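Local structure of uncharacterized protein (Parabacteroides merdae ATCC 43184, 5BMT) at residues V57-A62 with G71-T76; M96-E101 with C160-K165; V204-K209 with K228-S233. The protein is of unknown function but is probably a lipoprotein that joins an OB-like N-terminal domain to an immunoglobulin-like fold. One frame throughout, in Å; residues are numbered along the deposited sequence. Where two conformers were deposited one is given.

Contact 1. Residues V57-A62 with G71-T76; sequences VDFDSA and GFYVAT
The ring of F59 drives its edge into one face of the Y73 ring, a T-shaped pair with centroids 5.0 Å apart and planes at 76°. CE1 of F59 does most of the touching, coming within 3.7 Å of Y73 CZ, offset toward the rim of the tyrosine ring. V57 fills the angle between the two aromatics: its CG1 lies over the centre of the F59 ring and is also 3.8 Å from Y73 CD1. With CG1 anti to the backbone N (chi1 173°), V57 turns its other methyl, CG2, to A75, where it meets CB at 3.9 Å. The cluster lies where the loop that follows strand 50-57 passes beside strand 73-79, in the region of the probable OB domain; D58 to S61 form a type I turn in that loop. A water bridges the two backbones, giving a proton to V74 O at 2.7 Å and accepting one from D58 N at 2.9 Å. Within the turn, D58 OD1 takes the N-H of D60 from above the carboxylate plane, an Asx turn. Further out, N64 ties both sides together, its OD1 accepting from V74 N and its ND2 donating to D58 O, while Y32 adds a second edge-to-face partner for Y73.

Contact 2. Residues M96-E101 with C160-K165; sequences MALDNE and CLRAQK
E101 OE1 is gripped by two donors, R162 NH2 at 2.8 Å on its syn lone pair and the backbone N of L98 at 2.8 Å on its anti side. The other carboxylate oxygen, OE2, takes R162 NE at 2.8 Å, so the salt bridge is side-on and bidentate; both N-H···O angles are 170°, and the carboxylate and guanidinium planes lie only 18° apart. A bend at chi3 (72°) turns the guanidinium of R162 edge-on to the loop, where NH2 also reaches M96 O at 2.8 Å, from above that carbonyl's plane. Were R162 replaced by an alanine, the buried carboxylate of E101 would probably lose its countercharge and M96 O this donor. The loop closes in a type II turn from L98 to E101, and E101 faces Q164 as an antiparallel, non-hydrogen-bonded pair beside strand 153-167. Flanking that pair, K165 N donates to N100 O at 2.9 Å. Q164 extends its chain past L98 CB to bring NE2 to D99 O at 2.9 Å, in the carbonyl plane, on a lone pair. A water lies 2.7 Å from E101 OE2 and accepts from A163 N, while R162 NH1 goes on to D94 O.

Contact 3. Residues V204-K209 with K228-S233; sequences VSYRVK and KISQFS
V204 lies over one face of the F232 ring, its CB 3.8 Å from the centroid, a CH-pi contact. The valine CG1 adds to it, meeting F232 CZ at 3.6 Å, and the two side chains lie side by side, pointing the same way. F232 holds CG between its backbone N and carbonyl carbon (chi1 56°), and this folds the ring across toward the neighbouring strand and beneath V204. Y206 repeats the device in reverse: its ring is likewise drawn across the strand boundary, and S230 CB sits over one of its faces, 3.9 Å from the centroid. The two aromatics cross at about a right angle, with Y206 CD1 near the plane of the F232 ring at its edge, 4.0 Å from CE2. All four side chains share one face of the sheet. The backbones beneath them form antiparallel hairpin pairing, in which V204 with F232 and Y206 with S230 are hydrogen-bonded pairs; the straightest of the four bonds, S230 N to Y206 O, measures 2.8 Å with an angle of 177° at the hydrogen. Between them S205 and Q231 make a non-hydrogen-bonded pair facing the other way, where Q231 NE2 donates to S205 OG at 2.9 Å. The axes of segments 204-209 and 230-233 run at 152° to each other. The aromatic face packs against strand 106-113: F232 touches L111 and F113, and Y206 OH and S230 OG are hydrogen-bonded to S109. On its other edge strand 203-214 bonds to strand 153-167, and R207 NE donates to T158 OG1 there, while S205 and I229 both touch T153.

Overall arrangement
Contact 1 belongs to a separate five-stranded sheet in the OB-family region, whereas contacts 2 and 3 both reach the large mixed sheet of the rest of the chain. The centres of contacts 1 and 2 are 44 Å apart, on opposite sides of the chain's centre, and no atom of contact 1 comes closer than about 18 Å to contact 3. Contacts 2 and 3, with centres 22 Å apart, do touch, because strands 153-167 and 203-214 are parallel neighbours: L161 N lies 2.8 Å from K209 O, a probable hydrogen bond, and L161 CB packs on V208 CG1 at 3.7 Å. Along the chain the three follow in series, each closing before the next opens.

Contact 1. Residues V57-A62 with G71-T76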
# COMPACT_ATOMS: atom_id res chain seq x y z
N VAL A 57 -9.98 12.61 16.58
CA VAL A 57 -9.25 13.77 17.09
C VAL A 57 -10.25 14.69 17.78
O VAL A 57 -11.27 15.04 17.17
CB VAL A 57 -8.50 14.52 15.97
CG1 VAL A 57 -7.88 15.83 16.49
CG2 VAL A 57 -7.44 13.63 15.32
N ASP A 58 -9.95 15.11 19.02
CA ASP A 58 -10.73 16.12 19.74
C ASP A 58 -10.00 17.44 19.51
O ASP A 58 -8.99 17.71 20.15
CB ASP A 58 -10.83 15.76 21.23
CG ASP A 58 -11.63 16.75 22.08
OD1 ASP A 58 -12.12 17.76 21.51
OD2 ASP A 58 -11.72 16.54 23.31
N PHE A 59 -10.48 18.23 18.55
CA PHE A 59 -9.83 19.49 18.18
C PHE A 59 -9.88 20.54 19.30
O PHE A 59 -9.06 21.46 19.29
CB PHE A 59 -10.50 20.05 16.90
CG PHE A 59 -10.15 19.21 15.70
CD1 PHE A 59 -8.92 19.35 15.06
CD2 PHE A 59 -11.04 18.26 15.20
CE1 PHE A 59 -8.56 18.52 13.99
CE2 PHE A 59 -10.70 17.45 14.12
CZ PHE A 59 -9.45 17.56 13.54
N ASP A 60 -10.78 20.36 20.28
CA ASP A 60 -10.97 21.33 21.37
C ASP A 60 -10.19 20.96 22.66
O ASP A 60 -10.29 21.70 23.64
CB ASP A 60 -12.46 21.45 21.69
CG ASP A 60 -13.33 21.95 20.54
OD1 ASP A 60 -12.82 22.74 19.71
OD2 ASP A 60 -14.52 21.57 20.49
N SER A 61 -9.43 19.85 22.68
CA SER A 61 -8.73 19.43 23.90
C SER A 61 -7.53 20.30 24.23
O SER A 61 -6.97 20.93 23.34
CB SER A 61 -8.26 17.98 23.76
OG SER A 61 -7.18 17.88 22.85
N ALA A 62 -7.12 20.31 25.52
CA ALA A 62 -5.93 21.04 25.97
C ALA A 62 -4.67 20.46 25.29
O ALA A 62 -3.78 21.22 24.91
CB ALA A 62 -5.80 20.97 27.50
N GLY A 71 3.28 19.57 15.78
CA GLY A 71 3.46 18.87 14.50
C GLY A 71 2.62 17.60 14.35
O GLY A 71 2.83 16.80 13.43
N PHE A 72 1.66 17.42 15.26
CA PHE A 72 0.73 16.27 15.24
C PHE A 72 -0.51 16.63 16.03
O PHE A 72 -0.48 17.54 16.88
CB PHE A 72 1.41 15.01 15.88
CG PHE A 72 1.93 15.23 17.29
CD1 PHE A 72 1.08 15.12 18.39
CD2 PHE A 72 3.25 15.60 17.51
CE1 PHE A 72 1.55 15.38 19.69
CE2 PHE A 72 3.72 15.84 18.81
CZ PHE A 72 2.87 15.73 19.89
N TYR A 73 -1.58 15.85 15.80
CA TYR A 73 -2.74 15.89 16.65
C TYR A 73 -2.69 14.69 17.59
O TYR A 73 -2.34 13.59 17.17
CB TYR A 73 -4.05 15.82 15.83
CG TYR A 73 -4.42 17.14 15.22
CD1 TYR A 73 -4.90 18.18 16.01
CD2 TYR A 73 -4.27 17.36 13.86
CE1 TYR A 73 -5.23 19.41 15.45
CE2 TYR A 73 -4.61 18.59 13.28
CZ TYR A 73 -5.07 19.61 14.08
OH TYR A 73 -5.38 20.85 13.54
N VAL A 74 -3.09 14.91 18.85
CA VAL A 74 -3.26 13.79 19.78
C VAL A 74 -4.59 13.15 19.41
O VAL A 74 -5.60 13.86 19.26
CB VAL A 74 -3.22 14.25 21.25
CG1 VAL A 74 -3.55 13.07 22.18
CG2 VAL A 74 -1.86 14.86 21.61
N ALA A 75 -4.61 11.84 19.24
CA ALA A 75 -5.83 11.14 18.85
C ALA A 75 -6.02 9.92 19.70
O ALA A 75 -5.09 9.45 20.36
CB ALA A 75 -5.73 10.73 17.38
N THR A 76 -7.24 9.40 19.70
CA THR A 76 -7.48 8.12 20.36
C THR A 76 -7.90 7.17 19.27
O THR A 76 -8.45 7.57 18.23
CB THR A 76 -8.50 8.21 21.49
OG1 THR A 76 -9.70 8.76 20.96
CG2 THR A 76 -7.98 9.03 22.67
O HOH W 1 -7.93 13.84 20.63

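Contact 2. Residues M96-E101 with C160-K165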
# COMPACT_ATOMS: atom_id res chain seq x y z
N MSE A 96 4.31 -17.21 -17.82
CA MSE A 96 4.21 -18.55 -17.21
C MSE A 96 3.64 -18.47 -15.80
O MSE A 96 4.07 -17.62 -15.01
CB MSE A 96 5.58 -19.24 -17.16
CG MSE A 96 6.21 -19.46 -18.54
SE MSE A 96 5.12 -20.50 -19.82
CE MSE A 96 4.76 -22.12 -18.70
N ALA A 97 2.68 -19.35 -15.47
CA ALA A 97 2.10 -19.35 -14.13
C ALA A 97 3.15 -19.80 -13.10
O ALA A 97 3.96 -20.70 -13.35
CB ALA A 97 0.88 -20.26 -14.07
N LEU A 98 3.14 -19.15 -11.94
CA LEU A 98 3.98 -19.51 -10.82
C LEU A 98 3.40 -20.73 -10.15
O LEU A 98 2.20 -20.99 -10.30
CB LEU A 98 4.02 -18.34 -9.81
CG LEU A 98 4.50 -17.00 -10.35
CD1 LEU A 98 4.42 -15.95 -9.29
CD2 LEU A 98 5.93 -17.09 -10.92
N ASP A 99 4.21 -21.47 -9.38
CA ASP A 99 3.66 -22.60 -8.64
C ASP A 99 2.61 -22.07 -7.66
O ASP A 99 2.85 -21.03 -7.02
CB ASP A 99 4.76 -23.35 -7.88
CG ASP A 99 5.81 -24.03 -8.75
OD1 ASP A 99 5.50 -24.37 -9.92
OD2 ASP A 99 6.93 -24.26 -8.24
N ASN A 100 1.43 -22.71 -7.61
CA ASN A 100 0.33 -22.36 -6.70
C ASN A 100 -0.18 -20.92 -6.95
O ASN A 100 -0.71 -20.30 -6.04
CB ASN A 100 0.76 -22.54 -5.22
CG ASN A 100 1.20 -23.95 -4.92
OD1 ASN A 100 2.32 -24.19 -4.46
ND2 ASN A 100 0.36 -24.90 -5.24
N GLU A 101 -0.02 -20.41 -8.18
CA GLU A 101 -0.47 -19.06 -8.48
C GLU A 101 -1.98 -18.92 -8.34
O GLU A 101 -2.74 -19.83 -8.68
CB GLU A 101 -0.03 -18.63 -9.89
CG GLU A 101 -0.32 -17.16 -10.14
CD GLU A 101 0.53 -16.42 -11.15
OE1 GLU A 101 1.26 -17.07 -11.93
OE2 GLU A 101 0.46 -15.18 -11.16
N CYS A 160 3.38 -4.85 -11.41
CA CYS A 160 2.64 -6.09 -11.51
C CYS A 160 2.55 -6.78 -10.16
O CYS A 160 3.55 -6.92 -9.46
CB CYS A 160 3.29 -7.01 -12.54
SG CYS A 160 2.50 -8.62 -12.65
N LEU A 161 1.34 -7.23 -9.79
CA LEU A 161 1.14 -7.94 -8.53
C LEU A 161 0.67 -9.35 -8.83
O LEU A 161 -0.32 -9.53 -9.57
CB LEU A 161 0.13 -7.26 -7.61
CG LEU A 161 -0.07 -7.95 -6.24
CD1 LEU A 161 1.19 -7.90 -5.38
CD2 LEU A 161 -1.21 -7.31 -5.49
N ARG A 162 1.43 -10.34 -8.32
CA ARG A 162 1.05 -11.73 -8.44
C ARG A 162 1.05 -12.39 -7.06
O ARG A 162 1.70 -11.90 -6.13
CB ARG A 162 1.95 -12.46 -9.44
CG ARG A 162 1.64 -11.86 -10.83
CD ARG A 162 2.59 -12.23 -11.93
NE ARG A 162 2.41 -13.61 -12.33
CZ ARG A 162 3.06 -14.18 -13.34
NH1 ARG A 162 3.88 -13.46 -14.09
NH2 ARG A 162 2.85 -15.45 -13.65
N ALA A 163 0.27 -13.45 -6.93
CA ALA A 163 0.08 -14.13 -5.65
C ALA A 163 0.27 -15.62 -5.76
O ALA A 163 -0.13 -16.21 -6.78
CB ALA A 163 -1.33 -13.87 -5.14
N GLN A 164 0.78 -16.22 -4.69
CA GLN A 164 0.88 -17.67 -4.56
C GLN A 164 0.17 -18.10 -3.30
O GLN A 164 0.30 -17.44 -2.27
CB GLN A 164 2.34 -18.16 -4.50
CG GLN A 164 3.12 -17.94 -5.80
CD GLN A 164 4.58 -18.26 -5.57
OE1 GLN A 164 5.30 -17.52 -4.89
NE2 GLN A 164 5.06 -19.36 -6.13
N LYS A 165 -0.57 -19.22 -3.36
CA LYS A 165 -1.21 -19.75 -2.16
C LYS A 165 -0.13 -20.43 -1.31
O LYS A 165 0.63 -21.25 -1.85
CB LYS A 165 -2.35 -20.73 -2.51
CG LYS A 165 -3.30 -20.99 -1.34
CD LYS A 165 -4.28 -22.15 -1.61
CE LYS A 165 -5.20 -21.93 -2.78
NZ LYS A 165 -6.15 -23.08 -2.94
O HOH W 2 -1.11 -14.00 -9.29

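Contact 3. Residues V204-K209 with K228-S233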
# COMPACT_ATOMS: atom_id res chain seq x y z
N VAL A 204 4.00 11.52 -10.28
CA VAL A 204 4.18 10.19 -10.86
C VAL A 204 2.82 9.54 -10.92
O VAL A 204 2.06 9.65 -9.95
CB VAL A 204 5.18 9.33 -10.06
CG1 VAL A 204 5.14 7.86 -10.50
CG2 VAL A 204 6.60 9.88 -10.20
N SER A 205 2.51 8.87 -12.03
CA SER A 205 1.27 8.12 -12.22
C SER A 205 1.62 6.67 -12.43
O SER A 205 2.52 6.36 -13.22
CB SER A 205 0.50 8.64 -13.43
OG SER A 205 0.06 9.97 -13.26
N TYR A 206 0.92 5.78 -11.75
CA TYR A 206 1.18 4.36 -11.96
C TYR A 206 -0.10 3.55 -11.80
O TYR A 206 -1.11 4.04 -11.28
CB TYR A 206 2.28 3.84 -11.01
CG TYR A 206 1.80 3.64 -9.58
CD1 TYR A 206 1.83 4.69 -8.66
CD2 TYR A 206 1.33 2.41 -9.15
CE1 TYR A 206 1.36 4.53 -7.36
CE2 TYR A 206 0.93 2.20 -7.82
CZ TYR A 206 0.89 3.28 -6.94
OH TYR A 206 0.39 3.10 -5.68
N ARG A 207 -0.06 2.31 -12.26
CA ARG A 207 -1.16 1.39 -12.04
C ARG A 207 -0.57 0.02 -11.74
O ARG A 207 0.61 -0.20 -12.00
CB ARG A 207 -2.10 1.34 -13.23
CG ARG A 207 -1.37 0.84 -14.47
CD ARG A 207 -2.31 0.87 -15.63
NE ARG A 207 -1.65 0.35 -16.82
CZ ARG A 207 -2.31 0.05 -17.93
NH1 ARG A 207 -3.63 0.16 -17.99
NH2 ARG A 207 -1.66 -0.41 -18.98
N VAL A 208 -1.40 -0.89 -11.23
CA VAL A 208 -0.96 -2.24 -10.90
C VAL A 208 -1.74 -3.22 -11.75
O VAL A 208 -2.97 -3.22 -11.70
CB VAL A 208 -1.14 -2.54 -9.39
CG1 VAL A 208 -0.69 -3.98 -9.07
CG2 VAL A 208 -0.34 -1.56 -8.54
N LYS A 209 -1.01 -4.07 -12.51
CA LYS A 209 -1.64 -5.11 -13.29
C LYS A 209 -1.60 -6.43 -12.50
O LYS A 209 -0.74 -6.65 -11.64
CB LYS A 209 -1.01 -5.22 -14.66
CG LYS A 209 0.29 -5.92 -14.79
CD LYS A 209 0.49 -6.20 -16.32
CE LYS A 209 1.38 -7.39 -16.58
NZ LYS A 209 2.48 -7.07 -17.52
N LYS A 228 -7.07 1.14 -11.00
CA LYS A 228 -7.18 2.53 -11.38
C LYS A 228 -5.79 3.15 -11.29
O LYS A 228 -4.89 2.60 -10.64
CB LYS A 228 -8.12 3.28 -10.42
CG LYS A 228 -9.56 2.85 -10.49
CD LYS A 228 -10.46 3.88 -9.82
CE LYS A 228 -10.44 3.87 -8.30
NZ LYS A 228 -10.98 5.14 -7.74
N ILE A 229 -5.62 4.32 -11.92
CA ILE A 229 -4.36 5.02 -11.82
C ILE A 229 -4.22 5.65 -10.42
O ILE A 229 -5.17 6.21 -9.86
CB ILE A 229 -4.27 6.07 -12.95
CG1 ILE A 229 -4.20 5.37 -14.33
CG2 ILE A 229 -3.08 7.07 -12.73
CD1 ILE A 229 -4.58 6.28 -15.52
N SER A 230 -3.03 5.51 -9.85
CA SER A 230 -2.67 6.10 -8.56
C SER A 230 -1.59 7.13 -8.79
O SER A 230 -0.80 6.97 -9.72
CB SER A 230 -2.18 5.02 -7.60
OG SER A 230 -3.04 3.89 -7.55
N GLN A 231 -1.59 8.21 -8.03
CA GLN A 231 -0.60 9.26 -8.27
C GLN A 231 0.00 9.75 -7.00
O GLN A 231 -0.64 9.71 -5.94
CB GLN A 231 -1.26 10.46 -8.98
CG GLN A 231 -1.78 10.10 -10.36
CD GLN A 231 -2.48 11.25 -11.05
OE1 GLN A 231 -3.25 12.00 -10.44
NE2 GLN A 231 -2.25 11.37 -12.34
N PHE A 232 1.23 10.25 -7.10
CA PHE A 232 1.88 10.87 -5.95
C PHE A 232 2.74 12.02 -6.40
O PHE A 232 3.22 12.05 -7.54
CB PHE A 232 2.67 9.88 -5.08
CG PHE A 232 3.75 9.09 -5.79
CD1 PHE A 232 5.04 9.59 -5.89
CD2 PHE A 232 3.48 7.83 -6.31
CE1 PHE A 232 6.04 8.85 -6.51
CE2 PHE A 232 4.48 7.09 -6.93
CZ PHE A 232 5.76 7.60 -7.01
N SER A 233 2.91 12.99 -5.51
CA SER A 233 3.73 14.15 -5.83
C SER A 233 5.21 13.82 -5.65
O SER A 233 5.57 13.08 -4.72
CB SER A 233 3.35 15.31 -4.90
OG SER A 233 4.21 16.43 -5.11